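PDB 3FEF: alpha-galacturonidase from Bacillus subtilis, which hydrolyses alpha-1,4-linked galacturonate oligomers, probably di-galacturonate in nature, releasing alpha-D-galacturonate with the help of NAD(+) and manganese. Local coordinates for residues A137-V142 against G162-G167; H252-D257 against W288-T293; I83-L88 against I116-R121; A390-N395 against N417-Q422. All coordinates share one frame; numbering follows the deposited sequence.

Contact 1: residues A137-V142 against G162-G167; sequences APESWV and GIKAIG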
loop_
_atom_site.group_PDB
_atom_site.type_symbol
_atom_site.label_atom_id
_atom_site.label_comp_id
_atom_site.label_asym_id
_atom_site.label_seq_id
_atom_site.Cartn_x
_atom_site.Cartn_y
_atom_site.Cartn_z
ATOM N N ALA A 137 6.582 28.131 -16.312
ATOM C CA ALA A 137 6.671 28.486 -14.896
ATOM C C ALA A 137 6.628 27.240 -14.032
ATOM O O ALA A 137 5.857 27.155 -13.074
ATOM C CB ALA A 137 5.542 29.434 -14.531
ATOM N N PRO A 138 7.448 26.251 -14.395
ATOM C CA PRO A 138 7.497 24.938 -13.763
ATOM C C PRO A 138 7.624 24.995 -12.252
ATOM O O PRO A 138 7.177 24.079 -11.574
ATOM C CB PRO A 138 8.752 24.294 -14.378
ATOM C CG PRO A 138 9.402 25.374 -15.237
ATOM C CD PRO A 138 8.301 26.311 -15.591
ATOM N N GLU A 139 8.222 26.052 -11.722
ATOM C CA GLU A 139 8.521 26.087 -10.308
ATOM C C GLU A 139 7.554 26.975 -9.526
ATOM O O GLU A 139 7.705 27.147 -8.338
ATOM C CB GLU A 139 9.965 26.549 -10.071
ATOM C CG GLU A 139 11.048 25.619 -10.621
ATOM C CD GLU A 139 11.598 24.663 -9.570
ATOM O OE1 GLU A 139 10.849 24.279 -8.637
ATOM O OE2 GLU A 139 12.789 24.294 -9.669
ATOM N N SER A 140 6.557 27.542 -10.184
ATOM C CA SER A 140 5.594 28.370 -9.459
ATOM C C SER A 140 4.648 27.514 -8.621
ATOM O O SER A 140 4.452 26.321 -8.902
ATOM C CB SER A 140 4.777 29.195 -10.441
ATOM O OG SER A 140 4.222 28.342 -11.436
ATOM N N TRP A 141 4.061 28.118 -7.588
ATOM C CA TRP A 141 2.918 27.508 -6.918
ATOM C C TRP A 141 1.637 27.910 -7.627
ATOM O O TRP A 141 1.472 29.061 -8.017
ATOM C CB TRP A 141 2.882 27.874 -5.428
ATOM C CG TRP A 141 3.806 27.022 -4.677
ATOM C CD1 TRP A 141 5.138 27.286 -4.362
ATOM C CD2 TRP A 141 3.525 25.716 -4.180
ATOM N NE1 TRP A 141 5.666 26.213 -3.693
ATOM C CE2 TRP A 141 4.700 25.240 -3.564
ATOM C CE3 TRP A 141 2.380 24.905 -4.181
ATOM C CZ2 TRP A 141 4.763 23.986 -2.951
ATOM C CZ3 TRP A 141 2.451 23.661 -3.591
ATOM C CH2 TRP A 141 3.637 23.214 -2.981
ATOM N N VAL A 142 0.742 26.945 -7.804
ATOM C CA VAL A 142 -0.512 27.129 -8.544
ATOM C C VAL A 142 -1.674 27.025 -7.558
ATOM O O VAL A 142 -1.786 26.044 -6.839
ATOM C CB VAL A 142 -0.672 26.010 -9.607
ATOM C CG1 VAL A 142 -1.905 26.244 -10.457
ATOM C CG2 VAL A 142 0.572 25.933 -10.487
ATOM N N GLY A 162 4.889 16.853 -11.926
ATOM C CA GLY A 162 5.721 17.634 -11.002
ATOM C C GLY A 162 5.129 18.983 -10.592
ATOM O O GLY A 162 5.749 19.750 -9.848
ATOM N N ILE A 163 3.940 19.301 -11.090
ATOM C CA ILE A 163 3.375 20.597 -10.804
ATOM C C ILE A 163 3.225 20.809 -9.282
ATOM O O ILE A 163 3.002 19.865 -8.530
ATOM C CB ILE A 163 2.012 20.746 -11.485
ATOM C CG1 ILE A 163 1.628 22.224 -11.597
ATOM C CG2 ILE A 163 0.958 19.939 -10.738
ATOM C CD1 ILE A 163 0.306 22.468 -12.333
ATOM N N LYS A 164 3.327 22.055 -8.847
ATOM C CA LYS A 164 3.075 22.426 -7.463
ATOM C C LYS A 164 1.745 23.151 -7.349
ATOM O O LYS A 164 1.694 24.373 -7.426
ATOM C CB LYS A 164 4.203 23.309 -6.960
ATOM C CG LYS A 164 5.497 22.551 -6.836
ATOM C CD LYS A 164 6.691 23.451 -7.197
ATOM C CE LYS A 164 7.230 24.161 -5.990
ATOM N NZ LYS A 164 7.982 25.335 -6.456
ATOM N N ALA A 165 0.672 22.386 -7.165
ATOM C CA ALA A 165 -0.670 22.935 -7.205
ATOM C C ALA A 165 -1.551 22.562 -6.021
ATOM O O ALA A 165 -1.581 21.403 -5.571
ATOM C CB ALA A 165 -1.379 22.514 -8.515
ATOM N N ILE A 166 -2.319 23.546 -5.564
ATOM C CA ILE A 166 -3.396 23.273 -4.623
ATOM C C ILE A 166 -4.698 23.855 -5.147
ATOM O O ILE A 166 -4.695 24.771 -5.965
ATOM C CB ILE A 166 -3.109 23.874 -3.275
ATOM C CG1 ILE A 166 -3.180 25.405 -3.354
ATOM C CG2 ILE A 166 -1.705 23.452 -2.803
ATOM C CD1 ILE A 166 -2.722 26.084 -2.066
ATOM N N GLY A 167 -5.806 23.303 -4.676
ATOM C CA GLY A 167 -7.109 23.883 -4.901
ATOM C C GLY A 167 -7.609 24.502 -3.603
ATOM O O GLY A 167 -7.434 23.911 -2.513
HETATM O O HOH W 1 4.420 24.193 -10.538
HETATM O O HOH W 2 7.605 21.772 -10.312
#
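Lys164 crosses the indole of Trp141 at about a right angle, laying its methylene chain over one face of the ring. Trp141 turns that face to the lysine with its CG anti to the carbonyl carbon (chi1 -81°). Lys164 CB stands 3.6 Å from the centroid of the Trp141 six-membered ring, a CH-pi contact almost on the ring normal, and further out Lys164 CE comes 3.5 Å from Trp141 NE1. Bends at chi2 (145°) and chi3 (90°) curl the chain back over the indole and bring NZ to the turn before the strand, where it donates to Glu139 O at 2.6 Å from above the carbonyl plane. The carboxylate of Glu139 adds a long salt bridge. Lysine suits the place because its stem is apolar and its tip can pair with both a carbonyl and a charge. An alanine here removes the indole, which would probably open a gap beside the Lys164 methylenes and leave Asn371 OD1 without the donor Trp141 NE1. Deeper in, Val142 N donates to Lys164 O at 2.8 Å and Ile166 N to Val142 O at 2.9 Å, the parallel pattern in which one residue is bonded to two on the next strand. Val142 and Ala165 share a sheet face, with CB atoms 3.7 Å apart; alanine adds nothing beyond CB where Leu156 packs. A water joins Pro138 O and Ser140 O to Lys164 N, ahead of the strand pairing. Strands 141-144 and 164-167, joined through helix 149-159, form a beta-alpha-beta unit of the Rossmann-like sheet; Leu156 of that helix covers Ile163 and Ala165, and strand 78-81 flanks Val142.

Contact 2: residues H252-D257 against W288-T293; sequences HRVAFD and WKFHLT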
loop_
_atom_site.group_PDB
_atom_site.type_symbol
_atom_site.label_atom_id
_atom_site.label_comp_id
_atom_site.label_asym_id
_atom_site.label_seq_id
_atom_site.Cartn_x
_atom_site.Cartn_y
_atom_site.Cartn_z
ATOM N N HIS A 252 -29.222 25.484 7.739
ATOM C CA HIS A 252 -28.407 24.343 8.158
ATOM C C HIS A 252 -29.175 23.065 8.504
ATOM O O HIS A 252 -28.636 22.183 9.181
ATOM C CB HIS A 252 -27.554 24.759 9.342
ATOM C CG HIS A 252 -26.817 26.029 9.102
ATOM N ND1 HIS A 252 -27.297 27.255 9.514
ATOM C CD2 HIS A 252 -25.663 26.277 8.436
ATOM C CE1 HIS A 252 -26.448 28.198 9.147
ATOM N NE2 HIS A 252 -25.449 27.632 8.493
ATOM N N ARG A 253 -30.430 22.975 8.067
ATOM C CA ARG A 253 -31.212 21.760 8.257
ATOM C C ARG A 253 -30.549 20.542 7.620
ATOM O O ARG A 253 -30.625 19.434 8.155
ATOM C CB ARG A 253 -32.628 21.936 7.701
ATOM C CG ARG A 253 -33.468 22.917 8.531
ATOM C CD ARG A 253 -34.950 22.549 8.506
ATOM N NE ARG A 253 -35.210 21.281 9.176
ATOM C CZ ARG A 253 -35.941 20.314 8.634
ATOM N NH1 ARG A 253 -36.482 20.495 7.433
ATOM N NH2 ARG A 253 -36.149 19.186 9.292
ATOM N N VAL A 254 -29.920 20.741 6.468
ATOM C CA VAL A 254 -29.287 19.626 5.775
ATOM C C VAL A 254 -28.062 19.156 6.568
ATOM O O VAL A 254 -27.842 17.958 6.737
ATOM C CB VAL A 254 -28.868 19.989 4.331
ATOM C CG1 VAL A 254 -28.139 18.786 3.675
ATOM C CG2 VAL A 254 -30.096 20.401 3.490
ATOM N N ALA A 255 -27.278 20.106 7.071
ATOM C CA ALA A 255 -26.128 19.779 7.886
ATOM C C ALA A 255 -26.532 19.062 9.173
ATOM O O ALA A 255 -25.854 18.123 9.598
ATOM C CB ALA A 255 -25.302 21.045 8.206
ATOM N N PHE A 256 -27.612 19.508 9.811
ATOM C CA PHE A 256 -28.064 18.838 11.035
ATOM C C PHE A 256 -28.516 17.424 10.734
ATOM O O PHE A 256 -28.256 16.508 11.507
ATOM C CB PHE A 256 -29.189 19.612 11.742
ATOM C CG PHE A 256 -28.754 20.942 12.279
ATOM C CD1 PHE A 256 -27.506 21.089 12.872
ATOM C CD2 PHE A 256 -29.585 22.046 12.202
ATOM C CE1 PHE A 256 -27.089 22.321 13.365
ATOM C CE2 PHE A 256 -29.169 23.288 12.703
ATOM C CZ PHE A 256 -27.927 23.423 13.281
ATOM N N ASP A 257 -29.190 17.252 9.608
ATOM C CA ASP A 257 -29.709 15.950 9.229
ATOM C C ASP A 257 -28.559 14.968 8.943
ATOM O O ASP A 257 -28.602 13.834 9.378
ATOM C CB ASP A 257 -30.631 16.090 8.012
ATOM C CG ASP A 257 -31.386 14.805 7.690
ATOM O OD1 ASP A 257 -32.260 14.432 8.493
ATOM O OD2 ASP A 257 -31.111 14.173 6.630
ATOM N N TRP A 288 -36.420 22.169 3.357
ATOM C CA TRP A 288 -35.107 21.941 3.939
ATOM C C TRP A 288 -34.383 23.263 4.153
ATOM O O TRP A 288 -33.252 23.303 4.617
ATOM C CB TRP A 288 -34.310 20.921 3.106
ATOM C CG TRP A 288 -34.858 19.561 3.392
ATOM C CD1 TRP A 288 -35.789 18.887 2.666
ATOM C CD2 TRP A 288 -34.571 18.745 4.539
ATOM N NE1 TRP A 288 -36.091 17.694 3.277
ATOM C CE2 TRP A 288 -35.359 17.583 4.430
ATOM C CE3 TRP A 288 -33.723 18.885 5.644
ATOM C CZ2 TRP A 288 -35.316 16.547 5.385
ATOM C CZ3 TRP A 288 -33.681 17.864 6.587
ATOM C CH2 TRP A 288 -34.479 16.713 6.453
ATOM N N LYS A 289 -35.063 24.346 3.806
ATOM C CA LYS A 289 -34.589 25.709 4.086
ATOM C C LYS A 289 -33.276 26.122 3.411
ATOM O O LYS A 289 -32.427 26.767 4.020
ATOM C CB LYS A 289 -34.551 25.982 5.596
ATOM C CG LYS A 289 -35.892 25.697 6.291
ATOM C CD LYS A 289 -36.009 26.475 7.597
ATOM C CE LYS A 289 -37.408 26.381 8.194
ATOM N NZ LYS A 289 -37.639 27.549 9.100
ATOM N N PHE A 290 -33.141 25.798 2.133
ATOM C CA PHE A 290 -32.023 26.307 1.336
ATOM C C PHE A 290 -32.564 26.495 -0.071
ATOM O O PHE A 290 -33.735 26.244 -0.296
ATOM C CB PHE A 290 -30.831 25.333 1.369
ATOM C CG PHE A 290 -31.060 24.069 0.579
ATOM C CD1 PHE A 290 -31.882 23.077 1.063
ATOM C CD2 PHE A 290 -30.439 23.880 -0.658
ATOM C CE1 PHE A 290 -32.085 21.911 0.330
ATOM C CE2 PHE A 290 -30.653 22.725 -1.399
ATOM C CZ PHE A 290 -31.483 21.744 -0.906
ATOM N N HIS A 291 -31.739 26.929 -1.013
ATOM C CA HIS A 291 -32.213 27.185 -2.370
ATOM C C HIS A 291 -31.417 26.437 -3.433
ATOM O O HIS A 291 -30.281 26.017 -3.209
ATOM C CB HIS A 291 -32.084 28.670 -2.719
ATOM C CG HIS A 291 -32.611 29.595 -1.673
ATOM N ND1 HIS A 291 -33.874 30.139 -1.735
ATOM C CD2 HIS A 291 -32.032 30.104 -0.554
ATOM C CE1 HIS A 291 -34.059 30.934 -0.691
ATOM N NE2 HIS A 291 -32.954 30.938 0.035
ATOM N N LEU A 292 -32.014 26.317 -4.615
ATOM C CA LEU A 292 -31.268 25.922 -5.783
ATOM C C LEU A 292 -30.742 27.221 -6.369
ATOM O O LEU A 292 -31.253 28.282 -6.057
ATOM C CB LEU A 292 -32.183 25.228 -6.781
ATOM C CG LEU A 292 -33.119 24.141 -6.259
ATOM C CD1 LEU A 292 -33.949 23.622 -7.415
ATOM C CD2 LEU A 292 -32.349 22.990 -5.587
ATOM N N THR A 293 -29.708 27.151 -7.187
ATOM C CA THR A 293 -29.236 28.319 -7.915
ATOM C C THR A 293 -29.512 28.124 -9.400
ATOM O O THR A 293 -28.784 27.392 -10.071
ATOM C CB THR A 293 -27.726 28.519 -7.739
ATOM O OG1 THR A 293 -27.431 28.719 -6.355
ATOM C CG2 THR A 293 -27.233 29.728 -8.549
#
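Stacking of Arg253 on Trp288 dominates this contact. The guanidinium lies flat on the indole, with planes 8° apart and centres 4.3 Å apart, displaced so that Arg253 NH1 sits 3.7 Å from Trp288 CE3 near the rim of the six-membered ring. The off-centre cation-pi interaction leaves the in-plane N-H groups available for bonding: NE donates to Gly232 O and NH1 to Val287 O, which help hold the group parallel to the ring. Arginine suits the site by combining a flat cationic face with donors at its edge.

Apolar packing comes next. Val254 CG2 reaches Phe290 CE1 at 4.0 Å, and it also approaches Trp288 CB. Arg253 CD touches Lys289 CG at 4.0 Å, while the lysine chain runs on extended.

The carboxylate of Asp257, one helical turn after Arg253, lies near the far end of the six-membered ring. Its OD1 is 3.8 Å from Trp288 CH2, its plane inclined 61° to the ring; OD2 bonds Tyr281 OH and forms a salt bridge with Arg425 of the second subunit.

His252 is the N-cap residue of helix 253-262. The first turn of this helix packs on an irregular loop of the family 4 C-terminal domain through an arginine-tryptophan cation-pi stack beside a subunit interface.

Contact 3: residues I83-L88 against I116-R121; sequences ILPGSL and IIRGLR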
loop_
_atom_site.group_PDB
_atom_site.type_symbol
_atom_site.label_atom_id
_atom_site.label_comp_id
_atom_site.label_asym_id
_atom_site.label_seq_id
_atom_site.Cartn_x
_atom_site.Cartn_y
_atom_site.Cartn_z
ATOM N N ILE A 83 -11.363 30.367 -13.643
ATOM C CA ILE A 83 -12.072 30.524 -14.907
ATOM C C ILE A 83 -13.403 29.806 -14.876
ATOM O O ILE A 83 -13.678 28.998 -13.983
ATOM C CB ILE A 83 -11.295 29.929 -16.081
ATOM C CG1 ILE A 83 -11.061 28.439 -15.848
ATOM C CG2 ILE A 83 -9.976 30.684 -16.320
ATOM C CD1 ILE A 83 -10.341 27.786 -16.972
ATOM N N LEU A 84 -14.225 30.109 -15.871
ATOM C CA LEU A 84 -15.475 29.404 -16.087
ATOM C C LEU A 84 -15.256 28.484 -17.280
ATOM O O LEU A 84 -14.910 28.949 -18.366
ATOM C CB LEU A 84 -16.600 30.394 -16.389
ATOM C CG LEU A 84 -17.918 29.747 -16.820
ATOM C CD1 LEU A 84 -18.591 29.010 -15.649
ATOM C CD2 LEU A 84 -18.855 30.788 -17.435
ATOM N N PRO A 85 -15.402 27.167 -17.064
ATOM C CA PRO A 85 -15.311 26.165 -18.130
ATOM C C PRO A 85 -16.565 26.166 -18.995
ATOM O O PRO A 85 -17.533 25.477 -18.683
ATOM C CB PRO A 85 -15.220 24.838 -17.372
ATOM C CG PRO A 85 -14.987 25.204 -15.916
ATOM C CD PRO A 85 -15.546 26.566 -15.729
ATOM N N GLY A 86 -16.549 26.939 -20.071
ATOM C CA GLY A 86 -17.724 27.079 -20.933
ATOM C C GLY A 86 -18.497 28.338 -20.609
ATOM O O GLY A 86 -18.135 29.072 -19.693
ATOM N N SER A 87 -19.562 28.592 -21.358
ATOM C CA SER A 87 -20.360 29.794 -21.176
ATOM C C SER A 87 -21.503 29.514 -20.217
ATOM O O SER A 87 -21.762 28.362 -19.863
ATOM C CB SER A 87 -20.954 30.216 -22.517
ATOM O OG SER A 87 -21.672 29.122 -23.087
ATOM N N LEU A 88 -22.217 30.563 -19.833
ATOM C CA LEU A 88 -23.408 30.388 -19.011
ATOM C C LEU A 88 -24.506 29.668 -19.798
ATOM O O LEU A 88 -25.379 29.024 -19.214
ATOM C CB LEU A 88 -23.897 31.727 -18.454
ATOM C CG LEU A 88 -23.008 32.370 -17.381
ATOM C CD1 LEU A 88 -23.565 33.705 -16.966
ATOM C CD2 LEU A 88 -22.820 31.460 -16.153
ATOM N N ILE A 116 -20.507 16.336 -13.841
ATOM C CA ILE A 116 -19.805 15.419 -14.735
ATOM C C ILE A 116 -19.556 16.038 -16.113
ATOM O O ILE A 116 -18.434 16.024 -16.613
ATOM C CB ILE A 116 -20.609 14.125 -14.940
ATOM C CG1 ILE A 116 -20.956 13.480 -13.587
ATOM C CG2 ILE A 116 -19.877 13.178 -15.912
ATOM C CD1 ILE A 116 -20.028 12.394 -13.112
ATOM N N ILE A 117 -20.613 16.568 -16.725
ATOM C CA ILE A 117 -20.501 17.193 -18.031
ATOM C C ILE A 117 -19.541 18.371 -17.936
ATOM O O ILE A 117 -18.649 18.527 -18.774
ATOM C CB ILE A 117 -21.893 17.658 -18.566
ATOM C CG1 ILE A 117 -22.804 16.448 -18.749
ATOM C CG2 ILE A 117 -21.755 18.405 -19.897
ATOM C CD1 ILE A 117 -22.285 15.444 -19.776
ATOM N N ARG A 118 -19.697 19.181 -16.892
ATOM C CA ARG A 118 -18.815 20.333 -16.712
ATOM C C ARG A 118 -17.345 19.917 -16.568
ATOM O O ARG A 118 -16.452 20.503 -17.189
ATOM C CB ARG A 118 -19.268 21.172 -15.514
ATOM C CG ARG A 118 -18.512 22.480 -15.322
ATOM C CD ARG A 118 -19.029 23.136 -14.045
ATOM N NE ARG A 118 -18.184 24.216 -13.558
ATOM C CZ ARG A 118 -18.614 25.460 -13.384
ATOM N NH1 ARG A 118 -19.878 25.753 -13.659
ATOM N NH2 ARG A 118 -17.786 26.399 -12.932
ATOM N N GLY A 119 -17.100 18.896 -15.756
ATOM C CA GLY A 119 -15.737 18.418 -15.579
ATOM C C GLY A 119 -15.191 18.014 -16.932
ATOM O O GLY A 119 -14.071 18.362 -17.316
ATOM N N LEU A 120 -15.997 17.270 -17.668
ATOM C CA LEU A 120 -15.594 16.801 -18.975
ATOM C C LEU A 120 -15.099 17.977 -19.832
ATOM O O LEU A 120 -14.045 17.926 -20.436
ATOM C CB LEU A 120 -16.810 16.174 -19.612
ATOM C CG LEU A 120 -16.686 14.864 -20.340
ATOM C CD1 LEU A 120 -15.633 13.965 -19.690
ATOM C CD2 LEU A 120 -18.079 14.227 -20.312
ATOM N N ARG A 121 -15.884 19.037 -19.878
ATOM C CA ARG A 121 -15.536 20.264 -20.597
ATOM C C ARG A 121 -14.245 20.907 -20.061
ATOM O O ARG A 121 -13.452 21.476 -20.804
ATOM C CB ARG A 121 -16.711 21.232 -20.439
ATOM C CG ARG A 121 -16.844 22.328 -21.465
ATOM C CD ARG A 121 -18.319 22.811 -21.585
ATOM N NE ARG A 121 -18.818 23.468 -20.375
ATOM C CZ ARG A 121 -19.898 23.078 -19.702
ATOM N NH1 ARG A 121 -20.610 22.052 -20.132
ATOM N NH2 ARG A 121 -20.286 23.723 -18.611
HETATM O O HOH W 3 -15.675 27.630 -11.640
#
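Arg121 and Arg118, one turn apart on helix 112-136, reach toward Pro85 in the loop that follows strand 78-81 of the Rossmann-like domain. Arg121 presents the side of its guanidinium, so that NE and NH2 both donate to the single acceptor Pro85 O. The NE bond is 2.9 Å long and the NH2 bond 3.3 Å, and the oxygen lies close to the guanidinium plane. With CG anti to the backbone N (chi1 -158°), the chain bends at chi3 (66°) to turn this side to the loop. NH2 also forms a salt bridge with Asp94, so the same group ties the loop to helix 88-96. A leucine in place of Arg121 would probably leave Pro85 O without these two donors and Asp94 without this charged mate.

Arg118 behaves differently. Extended from CG to NE, it passes obliquely by the proline ring, whose CD lies 3.6 Å from Arg118 NH2. Leu84 CD1 lies 3.9 Å from Arg118 NH2, the two side chains crossing at about a right angle. The apolar loop atoms pack beside the guanidinium while NE donates to Asn147 O, the backbone of a residue that probably binds the substrate, as in related enzymes; Arg118 may thus help to position it.

Glycine is needed at Gly86: its backbone angles would jam a side chain against the preceding carbonyl and into Arg121. Its CA lies 3.8 Å from Arg121 NE.

Contact 4: residues A390-N395 against N417-Q422; sequences ARHISN and NDPLVQ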
loop_
_atom_site.group_PDB
_atom_site.type_symbol
_atom_site.label_atom_id
_atom_site.label_comp_id
_atom_site.label_asym_id
_atom_site.label_seq_id
_atom_site.Cartn_x
_atom_site.Cartn_y
_atom_site.Cartn_z
ATOM N N ALA A 390 -15.699 7.493 -1.777
ATOM C CA ALA A 390 -14.997 6.593 -2.687
ATOM C C ALA A 390 -15.751 6.495 -4.005
ATOM O O ALA A 390 -15.171 6.475 -5.084
ATOM C CB ALA A 390 -14.798 5.181 -2.060
ATOM N N ARG A 391 -17.064 6.460 -3.911
ATOM C CA ARG A 391 -17.893 6.425 -5.097
ATOM C C ARG A 391 -17.724 7.663 -6.004
ATOM O O ARG A 391 -17.527 7.528 -7.206
ATOM C CB ARG A 391 -19.328 6.251 -4.657
ATOM C CG ARG A 391 -20.296 6.190 -5.801
ATOM C CD ARG A 391 -21.567 5.547 -5.333
ATOM N NE ARG A 391 -22.609 5.783 -6.314
ATOM C CZ ARG A 391 -23.904 5.691 -6.046
ATOM N NH1 ARG A 391 -24.327 5.383 -4.822
ATOM N NH2 ARG A 391 -24.770 5.929 -7.008
ATOM N N HIS A 392 -17.807 8.866 -5.427
ATOM C CA HIS A 392 -17.588 10.108 -6.183
ATOM C C HIS A 392 -16.163 10.213 -6.713
ATOM O O HIS A 392 -15.919 10.669 -7.826
ATOM C CB HIS A 392 -17.891 11.340 -5.310
ATOM C CG HIS A 392 -19.343 11.500 -4.983
ATOM N ND1 HIS A 392 -20.269 11.927 -5.909
ATOM C CD2 HIS A 392 -20.031 11.283 -3.830
ATOM C CE1 HIS A 392 -21.465 11.959 -5.349
ATOM N NE2 HIS A 392 -21.349 11.582 -4.086
ATOM N N ILE A 393 -15.207 9.837 -5.886
ATOM C CA ILE A 393 -13.844 9.779 -6.362
ATOM C C ILE A 393 -13.679 8.874 -7.602
ATOM O O ILE A 393 -13.070 9.302 -8.583
ATOM C CB ILE A 393 -12.878 9.437 -5.223
ATOM C CG1 ILE A 393 -12.753 10.666 -4.302
ATOM C CG2 ILE A 393 -11.507 9.031 -5.788
ATOM C CD1 ILE A 393 -11.958 10.419 -3.076
ATOM N N SER A 394 -14.230 7.653 -7.571
ATOM C CA SER A 394 -14.305 6.808 -8.780
ATOM C C SER A 394 -14.738 7.614 -9.990
ATOM O O SER A 394 -14.119 7.563 -11.039
ATOM C CB SER A 394 -15.367 5.718 -8.617
ATOM O OG SER A 394 -14.802 4.588 -8.051
ATOM N N ASN A 395 -15.851 8.316 -9.838
ATOM C CA ASN A 395 -16.413 9.141 -10.906
ATOM C C ASN A 395 -15.513 10.276 -11.366
ATOM O O ASN A 395 -15.341 10.519 -12.581
ATOM C CB ASN A 395 -17.783 9.664 -10.474
ATOM C CG ASN A 395 -18.756 8.539 -10.256
ATOM O OD1 ASN A 395 -18.471 7.390 -10.637
ATOM N ND2 ASN A 395 -19.882 8.830 -9.608
ATOM N N ASN A 417 -22.864 6.116 -12.613
ATOM C CA ASN A 417 -22.519 5.816 -11.233
ATOM C C ASN A 417 -22.813 6.990 -10.274
ATOM O O ASN A 417 -22.567 6.897 -9.063
ATOM C CB ASN A 417 -21.037 5.438 -11.180
ATOM C CG ASN A 417 -20.670 4.661 -9.932
ATOM O OD1 ASN A 417 -21.439 3.830 -9.457
ATOM N ND2 ASN A 417 -19.476 4.904 -9.415
ATOM N N ASP A 418 -23.323 8.100 -10.803
ATOM C CA ASP A 418 -23.586 9.277 -9.958
ATOM C C ASP A 418 -24.890 9.152 -9.181
ATOM O O ASP A 418 -25.923 8.867 -9.749
ATOM C CB ASP A 418 -23.585 10.565 -10.792
ATOM C CG ASP A 418 -23.783 11.817 -9.939
ATOM O OD1 ASP A 418 -24.951 12.249 -9.768
ATOM O OD2 ASP A 418 -22.780 12.355 -9.415
ATOM N N PRO A 419 -24.840 9.367 -7.862
ATOM C CA PRO A 419 -26.027 9.247 -7.011
ATOM C C PRO A 419 -27.254 10.018 -7.528
ATOM O O PRO A 419 -28.377 9.629 -7.233
ATOM C CB PRO A 419 -25.569 9.849 -5.681
ATOM C CG PRO A 419 -24.081 9.602 -5.665
ATOM C CD PRO A 419 -23.625 9.694 -7.098
ATOM N N LEU A 420 -27.069 11.107 -8.267
ATOM C CA LEU A 420 -28.258 11.866 -8.678
ATOM C C LEU A 420 -28.923 11.297 -9.922
ATOM O O LEU A 420 -30.032 11.686 -10.261
ATOM C CB LEU A 420 -27.964 13.352 -8.875
ATOM C CG LEU A 420 -27.621 14.155 -7.624
ATOM C CD1 LEU A 420 -27.401 15.599 -8.040
ATOM C CD2 LEU A 420 -28.735 14.029 -6.559
ATOM N N VAL A 421 -28.250 10.366 -10.593
ATOM C CA VAL A 421 -28.775 9.817 -11.840
ATOM C C VAL A 421 -29.513 8.500 -11.608
ATOM O O VAL A 421 -28.963 7.425 -11.785
ATOM C CB VAL A 421 -27.666 9.689 -12.892
ATOM C CG1 VAL A 421 -28.212 9.152 -14.198
ATOM C CG2 VAL A 421 -26.991 11.060 -13.100
ATOM N N GLN A 422 -30.773 8.608 -11.203
ATOM C CA GLN A 422 -31.594 7.440 -10.859
ATOM C C GLN A 422 -32.687 7.187 -11.891
ATOM O O GLN A 422 -33.846 7.013 -11.541
ATOM C CB GLN A 422 -32.247 7.634 -9.486
ATOM C CG GLN A 422 -31.298 7.490 -8.311
ATOM C CD GLN A 422 -32.004 6.926 -7.089
ATOM O OE1 GLN A 422 -31.366 6.527 -6.109
ATOM N NE2 GLN A 422 -33.337 6.890 -7.143
HETATM O O HOH W 4 -25.777 6.130 -9.994
HETATM O O HOH W 5 -20.075 11.663 -8.701
HETATM O O HOH W 6 -17.515 3.238 -7.440
#
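The Arg391 side chain leaves its helix fully extended as far as NE (chi1 -180°) and so reaches the backbone of Asn417, whose CG also lies opposite its own N (chi1 -160°), which brings the amide to Asn395. The guanidinium meets Asn417 O side-on: Arg391 NE donates at 3.0 Å and NH2 at 3.2 Å, with the oxygen near the guanidinium plane. A weak bond from Asn395 ND2 adds a third donor to this carbonyl. In return, Asn417 ND2 gives a hydrogen bond of 2.9 Å to Asn395 OD1, the two amides standing 79° apart. Asparagine suits both places because each amide can donate at one end and accept at the other.

Pro419 covers a face of the guanidinium, its CG centred 3.9 Å above the plane. The same CG lies 3.5 Å from His392 CE1, so the compact proline packs against both helix side chains. A water links His392 ND1, Asn395 ND2 and Asp418 OD2, giving these buried polar atoms a common partner. Asp418 OD1 accepts from Leu420 N at 2.8 Å, closing an Asx turn within the type I turn of residues 418-421.

Helix 383-405 is here joined to the loop between helices 408-417 and 425-435. His392 NE2 bonds Phe276 O, and Asp418 OD2 accepts from Gly112 N at the start of helix 112-136. Across the interface with the second subunit, Arg391 NH1 bonds Asn417 OD1 of that subunit, a bond made reciprocally, while its Met387 packs on Asn395 and Asn417.

Overall arrangement
Contacts 1 and 3 belong to the Rossmann-like NAD-binding part of the chain, contacts 2 and 4 to the C-terminal family domain. Helix 112-136, which carries one side of contact 3, is followed, after a short turn, by strand 141-144 of contact 1; the centres of the two contacts are 22 Å apart. Contacts 3 and 4 come closest, with nearest atoms about 4 Å apart but no touch, consistent with their lying where the two family regions meet. The magnesium ion bound by Cys169 and His206 lies about 10 Å from the side chain of Arg118 and about 13 Å from that of Ile166. Contact 2, centred 36 Å from contact 1, shares with contact 4 links to the second subunit.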